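Side-chain contacts in ADP-ribosylating toxin CARDS (Mycoplasma pneumoniae, PDB 4TLV), which transfers ADP-ribose from NAD(+) to multiple target proteins and vacuolates mammalian cells, acting as the main virulence factor of the bacterium: residues D14-S17 / P18-F22; F89-A92 / R93-G96; P368-I371 / A372-F376; Q419-D423 / E424-H428; I535-V538 / E539-F543. All blocks are in the same frame, centred on the assembly; numbering follows the deposited sequence.

The five contacts are local turns and caps spread over the three domains of the toxin. Interactions 1 and 2 are helix starts in the mono-ADP-ribosyltransferase domain, their nearest atoms about 11 Å apart; interaction 1 touches D234, within the range 208-258 inferred to form the NAD(+)-binding pocket. Interactions 3 and 4 belong to D2 and touch: F376 O is 2.9 Å from I420 N and T374 O is 2.9 Å from V422 N, both probable hydrogen bonds, the first between neighbouring strands 375-380 and 415-421, the second just beyond their ends. Interaction 5 lies in D3, about 19 Å between centres from interaction 2, whose R93 carries an acetate and also meets the C-terminal residue F591.

Interaction 1 (D14-S17 / P18-F22); sequences DLRS and PEEIF
R16 and E20 meet because both side chains run out nearly straight: R16 has CG anti to its carbonyl carbon (chi1 -61°) and is extended from CG to NE, while E20 sets CG opposite its own N (chi1 -174°) and stays extended to the carboxylate. The place is the start of helix 18-24 in the mono-ADP-ribosyltransferase domain, with S17 at the N-cap and P18 as the first helical residue.

The two charged groups form a salt bridge from the residue before the N-cap to the first turn of the helix, R16 NH1 to E20 OE2 at 2.9 Å. The guanidinium and carboxylate planes stand 85° apart, and both hydrogen bonds from NH1 are weak: the one to OE2 is bent, and the one to OE1 is straighter but long at 3.5 Å. The aliphatic part of R16 also runs past the carboxylate, while its CB packs against I21 CD1 at 3.8 Å. R16 also has a long, weak ion pair from NE to D234, and Y81 OH bonds to its carbonyl oxygen.

The helix opens on the carbonyl of S17. I21 N gives S17 O an almost straight bond of 3.1 Å, and E20 N adds a weak, bent one. P18 CB lies over one face of the F22 ring four residues on, 3.8 Å above its plane and over its centre; Y79, Y81 and A149 press on the proline from the sheet. A water ties the cap to the salt bridge, accepting from S17 N at 2.9 Å and donating to E20 OE1 at 2.9 Å.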
# COMPACT_ATOMS: atom_id res chain seq x y z
N ASP A 14 8.54 -16.97 8.30
CA ASP A 14 8.03 -18.16 8.95
C ASP A 14 9.10 -18.62 9.93
O ASP A 14 10.28 -18.51 9.64
CB ASP A 14 7.77 -19.23 7.88
CG ASP A 14 6.81 -20.30 8.34
OD1 ASP A 14 7.13 -21.03 9.29
OD2 ASP A 14 5.72 -20.43 7.72
N LEU A 15 8.70 -19.14 11.08
CA LEU A 15 9.69 -19.57 12.08
C LEU A 15 10.31 -20.93 11.74
O LEU A 15 11.36 -21.28 12.27
CB LEU A 15 9.08 -19.56 13.48
CG LEU A 15 9.17 -18.18 14.16
CD1 LEU A 15 8.34 -17.15 13.44
CD2 LEU A 15 8.78 -18.25 15.63
N ARG A 16 9.69 -21.67 10.83
CA ARG A 16 10.26 -22.95 10.41
C ARG A 16 11.55 -22.73 9.61
O ARG A 16 11.65 -21.80 8.81
CB ARG A 16 9.26 -23.75 9.59
CG ARG A 16 7.99 -24.10 10.34
CD ARG A 16 7.06 -24.91 9.48
NE ARG A 16 5.74 -25.05 10.10
CZ ARG A 16 5.38 -26.08 10.86
NH1 ARG A 16 6.24 -27.07 11.09
NH2 ARG A 16 4.16 -26.12 11.39
N SER A 17 12.53 -23.60 9.83
CA SER A 17 13.86 -23.48 9.23
C SER A 17 13.90 -23.91 7.77
O SER A 17 13.05 -24.65 7.30
CB SER A 17 14.85 -24.33 10.03
OG SER A 17 14.54 -25.70 9.86
N PRO A 18 14.91 -23.42 7.04
CA PRO A 18 14.99 -23.81 5.63
C PRO A 18 15.11 -25.32 5.44
O PRO A 18 14.63 -25.85 4.43
CB PRO A 18 16.25 -23.08 5.15
CG PRO A 18 16.31 -21.86 6.01
CD PRO A 18 15.84 -22.34 7.37
N GLU A 19 15.71 -26.01 6.40
CA GLU A 19 15.83 -27.45 6.26
C GLU A 19 14.44 -28.05 6.03
O GLU A 19 14.26 -28.91 5.17
CB GLU A 19 16.49 -28.08 7.48
CG GLU A 19 16.63 -29.60 7.37
CD GLU A 19 17.01 -30.26 8.69
OE1 GLU A 19 17.39 -29.53 9.63
OE2 GLU A 19 16.92 -31.50 8.78
N GLU A 20 13.45 -27.58 6.78
CA GLU A 20 12.09 -28.10 6.62
C GLU A 20 11.38 -27.54 5.37
O GLU A 20 10.83 -28.29 4.57
CB GLU A 20 11.25 -27.77 7.85
CG GLU A 20 9.87 -28.41 7.80
CD GLU A 20 8.99 -28.00 8.98
OE1 GLU A 20 9.54 -27.49 10.00
OE2 GLU A 20 7.76 -28.18 8.89
N ILE A 21 11.39 -26.22 5.23
CA ILE A 21 10.67 -25.56 4.14
C ILE A 21 11.23 -25.90 2.76
O ILE A 21 10.47 -26.14 1.82
CB ILE A 21 10.68 -24.02 4.32
CG1 ILE A 21 10.07 -23.63 5.68
CG2 ILE A 21 9.98 -23.32 3.13
CD1 ILE A 21 8.66 -24.17 5.91
N PHE A 22 12.55 -25.91 2.63
CA PHE A 22 13.20 -26.22 1.35
C PHE A 22 12.83 -27.62 0.88
O PHE A 22 12.84 -27.90 -0.31
CB PHE A 22 14.74 -26.10 1.44
CG PHE A 22 15.25 -24.67 1.40
CD1 PHE A 22 14.39 -23.59 1.38
CD2 PHE A 22 16.63 -24.43 1.40
CE1 PHE A 22 14.88 -22.27 1.33
CE2 PHE A 22 17.13 -23.13 1.37
CZ PHE A 22 16.25 -22.04 1.33
O HOH W 1 11.78 -26.08 11.21

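Interaction 2 (F89-A92 / R93-G96); sequences FYNA and RATG. With ACT (acetate ion), chain N.
N91 caps the helix that follows it, reaching forward to A94 where strand 89-91 of the transferase domain gives way to helix 92-104. From the N-cap position its CB lies 4.1 Å from A94 CB. CG stands opposite the backbone N (chi1 -175°), which swings the amide toward the first turn, and OD1 then accepts from A94 N at 2.8 Å. This capping bond is nearly straight, 165° at the hydrogen, and the donor lies in the plane of the amide carbonyl. OD1 also rests against A94 CB.

The backbone oxygen of N91 is gripped twice by T95. T95 N and T95 OG1 approach from opposite faces of the carbonyl plane, the hydroxyl from 38° out of it. T95 OG1 has a further bond to W197 N, so this buried hydroxyl links the helix start to the loop beside it.

R93 leaves the turn on a chain bent at chi2 and chi3. Its NE bonds to F591 O, the backbone oxygen of the C-terminal residue, and NH1 forms a salt bridge with E97. An acetate ion, probably from the crystallisation liquor, sits at the guanidinium edge, its atom O accepting from R93 NH1 at 3.1 Å and from R93 NH2 at 2.8 Å.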
# COMPACT_ATOMS: atom_id res chain seq x y z
N PHE A 89 -1.50 -18.44 -7.02
CA PHE A 89 -1.30 -17.27 -6.17
C PHE A 89 -2.21 -16.11 -6.63
O PHE A 89 -2.16 -15.72 -7.79
CB PHE A 89 0.15 -16.77 -6.27
CG PHE A 89 1.18 -17.67 -5.65
CD1 PHE A 89 1.38 -18.97 -6.13
CD2 PHE A 89 2.01 -17.19 -4.65
CE1 PHE A 89 2.37 -19.78 -5.58
CE2 PHE A 89 3.01 -17.99 -4.09
CZ PHE A 89 3.19 -19.28 -4.56
N TYR A 90 -2.99 -15.55 -5.71
CA TYR A 90 -3.98 -14.53 -6.02
C TYR A 90 -3.82 -13.30 -5.14
O TYR A 90 -3.53 -13.42 -3.96
CB TYR A 90 -5.38 -15.08 -5.73
CG TYR A 90 -5.70 -16.26 -6.61
CD1 TYR A 90 -5.34 -17.55 -6.22
CD2 TYR A 90 -6.35 -16.09 -7.83
CE1 TYR A 90 -5.60 -18.66 -7.05
CE2 TYR A 90 -6.62 -17.18 -8.66
CZ TYR A 90 -6.25 -18.45 -8.26
OH TYR A 90 -6.54 -19.53 -9.07
N ASN A 91 -4.07 -12.13 -5.71
CA ASN A 91 -3.98 -10.90 -4.92
C ASN A 91 -5.21 -10.63 -4.04
O ASN A 91 -6.35 -10.59 -4.54
CB ASN A 91 -3.72 -9.69 -5.83
CG ASN A 91 -3.49 -8.42 -5.04
OD1 ASN A 91 -4.40 -7.66 -4.82
ND2 ASN A 91 -2.25 -8.22 -4.56
N ALA A 92 -5.00 -10.45 -2.73
CA ALA A 92 -6.12 -10.26 -1.82
C ALA A 92 -6.89 -8.98 -2.14
O ALA A 92 -8.14 -9.00 -2.24
CB ALA A 92 -5.65 -10.26 -0.34
N ARG A 93 -6.19 -7.87 -2.33
CA ARG A 93 -6.91 -6.61 -2.61
C ARG A 93 -7.76 -6.67 -3.90
O ARG A 93 -8.93 -6.27 -3.89
CB ARG A 93 -5.96 -5.39 -2.63
CG ARG A 93 -5.66 -4.81 -1.22
CD ARG A 93 -6.57 -3.61 -0.87
NE ARG A 93 -6.25 -2.50 -1.76
CZ ARG A 93 -7.03 -2.02 -2.72
NH1 ARG A 93 -8.26 -2.50 -2.89
NH2 ARG A 93 -6.58 -1.05 -3.50
N ALA A 94 -7.18 -7.16 -4.99
CA ALA A 94 -7.89 -7.22 -6.26
C ALA A 94 -9.09 -8.16 -6.14
O ALA A 94 -10.16 -7.92 -6.72
CB ALA A 94 -6.95 -7.68 -7.38
N THR A 95 -8.90 -9.26 -5.41
CA THR A 95 -9.97 -10.21 -5.18
C THR A 95 -11.14 -9.49 -4.48
O THR A 95 -12.30 -9.66 -4.85
CB THR A 95 -9.49 -11.44 -4.36
OG1 THR A 95 -8.55 -12.19 -5.14
CG2 THR A 95 -10.67 -12.35 -3.97
N GLY A 96 -10.81 -8.68 -3.48
CA GLY A 96 -11.82 -7.93 -2.74
C GLY A 96 -12.53 -6.91 -3.61
O GLY A 96 -13.75 -6.76 -3.53
C ACT N . -9.33 0.37 -5.90
O ACT N . -8.74 -0.48 -5.22
OXT ACT N . -10.49 0.08 -6.30
CH3 ACT N . -8.68 1.68 -6.24

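Interaction 3 (P368-I371 / A372-F376); sequences PQDI and AITQF
Hydrogen bonds centred on D370 tie it to T374 and Q375. Both carboxylate oxygens are used: D370 OD1 takes T374 N at 2.9 Å on its syn lone pair, and D370 OD2 takes T374 OG1 at 2.5 Å, also syn. A third donor, Q375 N, comes to OD1 from 41° above the carboxylate plane. The group has three bonds to two consecutive residues, which probably fixes its rotation. D370 CG lies between backbone N and carbonyl carbon (chi1 59°), which folds the carboxylate back over the turn.

Two backbone bonds close the loop. I373 N reaches D370 O at 3.1 Å in a type I turn from D370 to I373, and Q369 N meets Q375 O at 2.7 Å. Together they make a beta hairpin between strands 364-368 and 375-380 of D2, a beta-trefoil domain, with P368 and F376 as an antiparallel non-hydrogen-bonded pair.

Apolar contacts gather round P368. P368 CA sits over the F376 ring in a CH-pi contact, 4.2 Å from the centroid, while P368 CB touches F376 CE2 at 3.9 Å. The tip of I373, CD1, comes to the same proline CB. Beyond the hairpin, R174 packs on P368 and T172 on I373, both from strand 168-181 of the transferase domain.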
# COMPACT_ATOMS: atom_id res chain seq x y z
N PRO A 368 19.42 -0.27 9.50
CA PRO A 368 20.42 0.10 10.52
C PRO A 368 21.80 -0.21 9.96
O PRO A 368 21.95 -1.24 9.33
CB PRO A 368 20.11 -0.83 11.70
CG PRO A 368 18.94 -1.67 11.30
CD PRO A 368 18.71 -1.52 9.83
N GLN A 369 22.77 0.67 10.16
CA GLN A 369 24.09 0.47 9.58
C GLN A 369 25.16 0.09 10.61
O GLN A 369 26.22 -0.41 10.27
CB GLN A 369 24.54 1.71 8.79
CG GLN A 369 23.62 2.02 7.61
CD GLN A 369 23.62 0.93 6.57
OE1 GLN A 369 22.62 0.23 6.37
NE2 GLN A 369 24.75 0.76 5.90
N ASP A 370 24.86 0.32 11.88
CA ASP A 370 25.80 0.04 12.97
C ASP A 370 25.18 -1.00 13.89
O ASP A 370 23.96 -1.19 13.90
CB ASP A 370 26.15 1.32 13.74
CG ASP A 370 24.92 2.00 14.35
OD1 ASP A 370 23.80 1.70 13.89
OD2 ASP A 370 25.07 2.82 15.27
N ILE A 371 26.02 -1.68 14.66
CA ILE A 371 25.51 -2.76 15.51
C ILE A 371 24.76 -2.18 16.72
O ILE A 371 23.95 -2.87 17.35
CB ILE A 371 26.64 -3.73 15.93
CG1 ILE A 371 26.07 -5.00 16.58
CG2 ILE A 371 27.63 -3.05 16.84
CD1 ILE A 371 27.07 -6.16 16.64
N ALA A 372 25.01 -0.91 17.03
CA ALA A 372 24.30 -0.23 18.11
C ALA A 372 22.89 0.21 17.68
O ALA A 372 22.13 0.77 18.47
CB ALA A 372 25.09 0.98 18.58
N ILE A 373 22.56 -0.02 16.41
CA ILE A 373 21.24 0.30 15.87
C ILE A 373 20.87 1.75 16.14
O ILE A 373 19.85 2.02 16.78
CB ILE A 373 20.17 -0.64 16.46
CG1 ILE A 373 20.70 -2.08 16.54
CG2 ILE A 373 18.89 -0.58 15.61
CD1 ILE A 373 20.89 -2.75 15.16
N THR A 374 21.69 2.69 15.67
CA THR A 374 21.40 4.11 15.86
C THR A 374 21.54 4.93 14.59
O THR A 374 21.16 6.09 14.58
CB THR A 374 22.36 4.77 16.85
OG1 THR A 374 23.70 4.64 16.35
CG2 THR A 374 22.24 4.16 18.22
N GLN A 375 22.15 4.34 13.56
CA GLN A 375 22.37 5.05 12.30
C GLN A 375 21.69 4.30 11.16
O GLN A 375 21.90 3.11 10.98
CB GLN A 375 23.87 5.18 12.01
CG GLN A 375 24.63 5.92 13.10
CD GLN A 375 26.11 5.61 13.12
OE1 GLN A 375 26.62 4.93 12.23
NE2 GLN A 375 26.81 6.09 14.15
N PHE A 376 20.87 5.01 10.39
CA PHE A 376 20.01 4.35 9.42
C PHE A 376 20.16 4.93 8.01
O PHE A 376 20.02 6.13 7.81
CB PHE A 376 18.55 4.46 9.88
CG PHE A 376 18.26 3.69 11.14
CD1 PHE A 376 18.64 4.18 12.38
CD2 PHE A 376 17.58 2.48 11.08
CE1 PHE A 376 18.37 3.46 13.55
CE2 PHE A 376 17.31 1.77 12.24
CZ PHE A 376 17.71 2.25 13.47

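Interaction 4 (Q419-D423 / E424-H428); sequences QIIVD and ECTTH
D423, T427 and T426 carry most of this tight turn. D423 sits at its start: T426 N bonds to D423 O at 2.9 Å, closing a type I turn from D423 to T426. The carboxylate reinforces it. With CG opposite the backbone N (chi1 -174°), D423 OD2 receives C425 N at 3.0 Å in an almost straight bond, on the anti side and 28° out of the carboxylate plane.

T427 bridges back to V422. Its N donates to I421 O at 3.2 Å in the carbonyl plane, and its O accepts from D423 N. T427 OG1 is bonded to Y278 N; a weak link to I421 O is less certain.

T426 turns OG1 to I421 O, donating at 3.0 Å from 66° above the carbonyl plane, so that buried oxygen has two firm donors arriving from different directions. The methyl T426 CG2 is pressed tightly against I421 CD1 at 3.3 Å, the two side chains crossing at about a right angle. Past the turn, H428 folds back and its NE2 donates to E424 O at 2.9 Å, nearly in the ring plane.

The turn follows strand 415-421 of the D2 beta-trefoil, flanked by strand 278-281, where Y278 packs on I421 and T426, and by strand 375-380, where F376 packs on V422.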
# COMPACT_ATOMS: atom_id res chain seq x y z
N GLN A 419 22.61 9.87 6.80
CA GLN A 419 21.95 8.77 7.47
C GLN A 419 21.20 9.33 8.67
O GLN A 419 21.62 10.32 9.27
CB GLN A 419 22.96 7.70 7.89
CG GLN A 419 23.63 7.02 6.69
CD GLN A 419 24.54 5.86 7.06
OE1 GLN A 419 24.87 5.67 8.23
NE2 GLN A 419 24.96 5.09 6.06
N ILE A 420 20.07 8.72 8.98
CA ILE A 420 19.29 9.17 10.13
C ILE A 420 20.03 8.80 11.40
O ILE A 420 20.49 7.68 11.54
CB ILE A 420 17.89 8.55 10.14
CG1 ILE A 420 17.14 9.00 8.88
CG2 ILE A 420 17.15 8.98 11.42
CD1 ILE A 420 15.68 8.68 8.86
N ILE A 421 20.12 9.74 12.33
CA ILE A 421 20.75 9.44 13.61
C ILE A 421 19.68 9.47 14.70
O ILE A 421 18.89 10.41 14.78
CB ILE A 421 21.90 10.42 13.92
CG1 ILE A 421 21.38 11.86 13.94
CG2 ILE A 421 23.00 10.26 12.88
CD1 ILE A 421 22.41 12.90 14.41
N VAL A 422 19.68 8.44 15.52
CA VAL A 422 18.68 8.29 16.56
C VAL A 422 19.32 8.49 17.93
O VAL A 422 20.26 7.78 18.29
CB VAL A 422 18.03 6.89 16.51
CG1 VAL A 422 17.10 6.70 17.71
CG2 VAL A 422 17.27 6.71 15.20
N ASP A 423 18.78 9.43 18.68
CA ASP A 423 19.31 9.77 19.98
C ASP A 423 18.32 10.72 20.65
O ASP A 423 17.49 11.34 19.99
CB ASP A 423 20.66 10.46 19.82
CG ASP A 423 21.34 10.72 21.15
OD1 ASP A 423 22.00 9.79 21.66
OD2 ASP A 423 21.20 11.86 21.68
N GLU A 424 18.40 10.84 21.97
CA GLU A 424 17.52 11.77 22.67
C GLU A 424 17.57 13.16 22.02
O GLU A 424 16.54 13.81 21.86
CB GLU A 424 17.90 11.87 24.15
CG GLU A 424 16.98 12.78 24.96
CD GLU A 424 17.35 12.82 26.44
OE1 GLU A 424 18.36 12.17 26.82
OE2 GLU A 424 16.65 13.50 27.22
N CYS A 425 18.76 13.60 21.64
CA CYS A 425 18.92 14.95 21.09
C CYS A 425 18.70 15.04 19.58
O CYS A 425 18.82 16.12 18.99
CB CYS A 425 20.31 15.51 21.44
SG CYS A 425 20.49 16.04 23.17
N THR A 426 18.39 13.91 18.94
CA THR A 426 18.13 13.93 17.50
C THR A 426 16.79 13.27 17.14
O THR A 426 15.74 13.68 17.63
CB THR A 426 19.32 13.35 16.69
OG1 THR A 426 19.71 12.07 17.19
CG2 THR A 426 20.53 14.30 16.75
N THR A 427 16.82 12.27 16.27
CA THR A 427 15.59 11.61 15.85
C THR A 427 15.14 10.62 16.91
O THR A 427 15.92 9.77 17.33
CB THR A 427 15.80 10.83 14.55
OG1 THR A 427 16.43 11.69 13.60
CG2 THR A 427 14.46 10.32 14.00
N HIS A 428 13.88 10.69 17.33
CA HIS A 428 13.41 9.68 18.29
C HIS A 428 13.19 8.33 17.62
O HIS A 428 12.99 8.25 16.41
CB HIS A 428 12.22 10.19 19.08
CG HIS A 428 12.60 11.25 20.08
ND1 HIS A 428 11.87 11.92 21.00
CD2 HIS A 428 13.90 11.72 20.19
CE1 HIS A 428 12.73 12.79 21.64
NE2 HIS A 428 13.94 12.65 21.14

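Interaction 5 (I535-V538 / E539-F543); sequences IPSV and EGLNF
A type I beta turn from S537 to G540 reverses the chain in the loop between strands 526-529 and 543-548 of D3, and S537 holds it together through E539 and L541. The backbone closes it at two levels: G540 N donates to S537 O at 2.8 Å, and S537 N donates to L541 O at 2.8 Å, a nearly straight bond lying in the carbonyl plane.

The serine hydroxyl works both ways. OG stands between backbone N and carbonyl carbon (chi1 78°), which points it across the turn; there it accepts from L541 N at 2.8 Å and donates to E539 OE2 at 2.6 Å, on the anti lone pair. E539 reaches it by bending at chi2, curling its carboxylate back over the turn, where V538 CG1 also lies 3.7 Å from E539 OE2.

S537 CB rests against the ring of F543, 3.8 Å from CE2, and that ring also has K581 as a cation-pi partner. P536, preceded by a cis peptide bond, sets its CB against L541 O at 3.7 Å. G540, the last residue of the turn, has the positive phi (92°) of a left-handed backbone. This pair of backbone bonds with a left-handed glycine is the type I turn plus G1 beta bulge, here in a loop of the C-terminal beta-trefoil domain.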
# COMPACT_ATOMS: atom_id res chain seq x y z
N ILE A 535 -8.22 -7.79 -20.37
CA ILE A 535 -7.30 -7.14 -19.44
C ILE A 535 -6.06 -8.01 -19.30
O ILE A 535 -6.15 -9.14 -18.83
CB ILE A 535 -7.95 -6.95 -18.04
CG1 ILE A 535 -9.27 -6.17 -18.14
CG2 ILE A 535 -6.97 -6.27 -17.07
CD1 ILE A 535 -10.15 -6.22 -16.87
N PRO A 536 -4.89 -7.50 -19.72
CA PRO A 536 -4.72 -6.20 -20.37
C PRO A 536 -5.27 -6.25 -21.79
O PRO A 536 -5.54 -7.33 -22.30
CB PRO A 536 -3.21 -6.03 -20.42
CG PRO A 536 -2.69 -7.43 -20.47
CD PRO A 536 -3.60 -8.18 -19.54
N SER A 537 -5.41 -5.09 -22.41
CA SER A 537 -5.89 -5.03 -23.78
C SER A 537 -4.83 -5.59 -24.73
O SER A 537 -3.68 -5.80 -24.35
CB SER A 537 -6.18 -3.59 -24.17
OG SER A 537 -4.98 -2.91 -24.46
N VAL A 538 -5.21 -5.79 -25.99
CA VAL A 538 -4.28 -6.30 -26.98
C VAL A 538 -3.01 -5.45 -27.09
O VAL A 538 -1.93 -5.99 -27.29
CB VAL A 538 -4.95 -6.41 -28.37
CG1 VAL A 538 -5.12 -5.02 -29.00
CG2 VAL A 538 -4.14 -7.29 -29.27
N GLU A 539 -3.14 -4.13 -26.95
CA GLU A 539 -1.97 -3.26 -26.98
C GLU A 539 -1.32 -3.00 -25.61
O GLU A 539 -0.45 -2.13 -25.48
CB GLU A 539 -2.27 -1.94 -27.70
CG GLU A 539 -3.32 -1.05 -27.03
CD GLU A 539 -4.72 -1.30 -27.57
OE1 GLU A 539 -5.04 -0.81 -28.68
OE2 GLU A 539 -5.51 -2.01 -26.89
N GLY A 540 -1.73 -3.74 -24.59
CA GLY A 540 -1.11 -3.64 -23.27
C GLY A 540 -1.76 -2.65 -22.31
O GLY A 540 -1.20 -2.38 -21.24
N LEU A 541 -2.92 -2.11 -22.68
CA LEU A 541 -3.58 -1.11 -21.83
C LEU A 541 -4.45 -1.70 -20.72
O LEU A 541 -5.02 -2.78 -20.88
CB LEU A 541 -4.42 -0.15 -22.69
CG LEU A 541 -3.62 0.61 -23.76
CD1 LEU A 541 -4.56 1.40 -24.65
CD2 LEU A 541 -2.58 1.54 -23.13
N ASN A 542 -4.58 -0.95 -19.63
CA ASN A 542 -5.39 -1.36 -18.47
C ASN A 542 -6.71 -0.58 -18.43
O ASN A 542 -6.73 0.61 -18.10
CB ASN A 542 -4.58 -1.11 -17.18
CG ASN A 542 -5.15 -1.86 -15.99
OD1 ASN A 542 -5.57 -3.01 -16.10
ND2 ASN A 542 -5.14 -1.19 -14.83
N PHE A 543 -7.81 -1.25 -18.80
CA PHE A 543 -9.13 -0.62 -18.82
C PHE A 543 -10.04 -1.19 -17.74
O PHE A 543 -9.92 -2.36 -17.35
CB PHE A 543 -9.83 -0.89 -20.17
CG PHE A 543 -9.20 -0.22 -21.34
CD1 PHE A 543 -9.16 1.17 -21.44
CD2 PHE A 543 -8.70 -0.98 -22.39
CE1 PHE A 543 -8.60 1.78 -22.56
CE2 PHE A 543 -8.14 -0.37 -23.50
CZ PHE A 543 -8.09 1.01 -23.59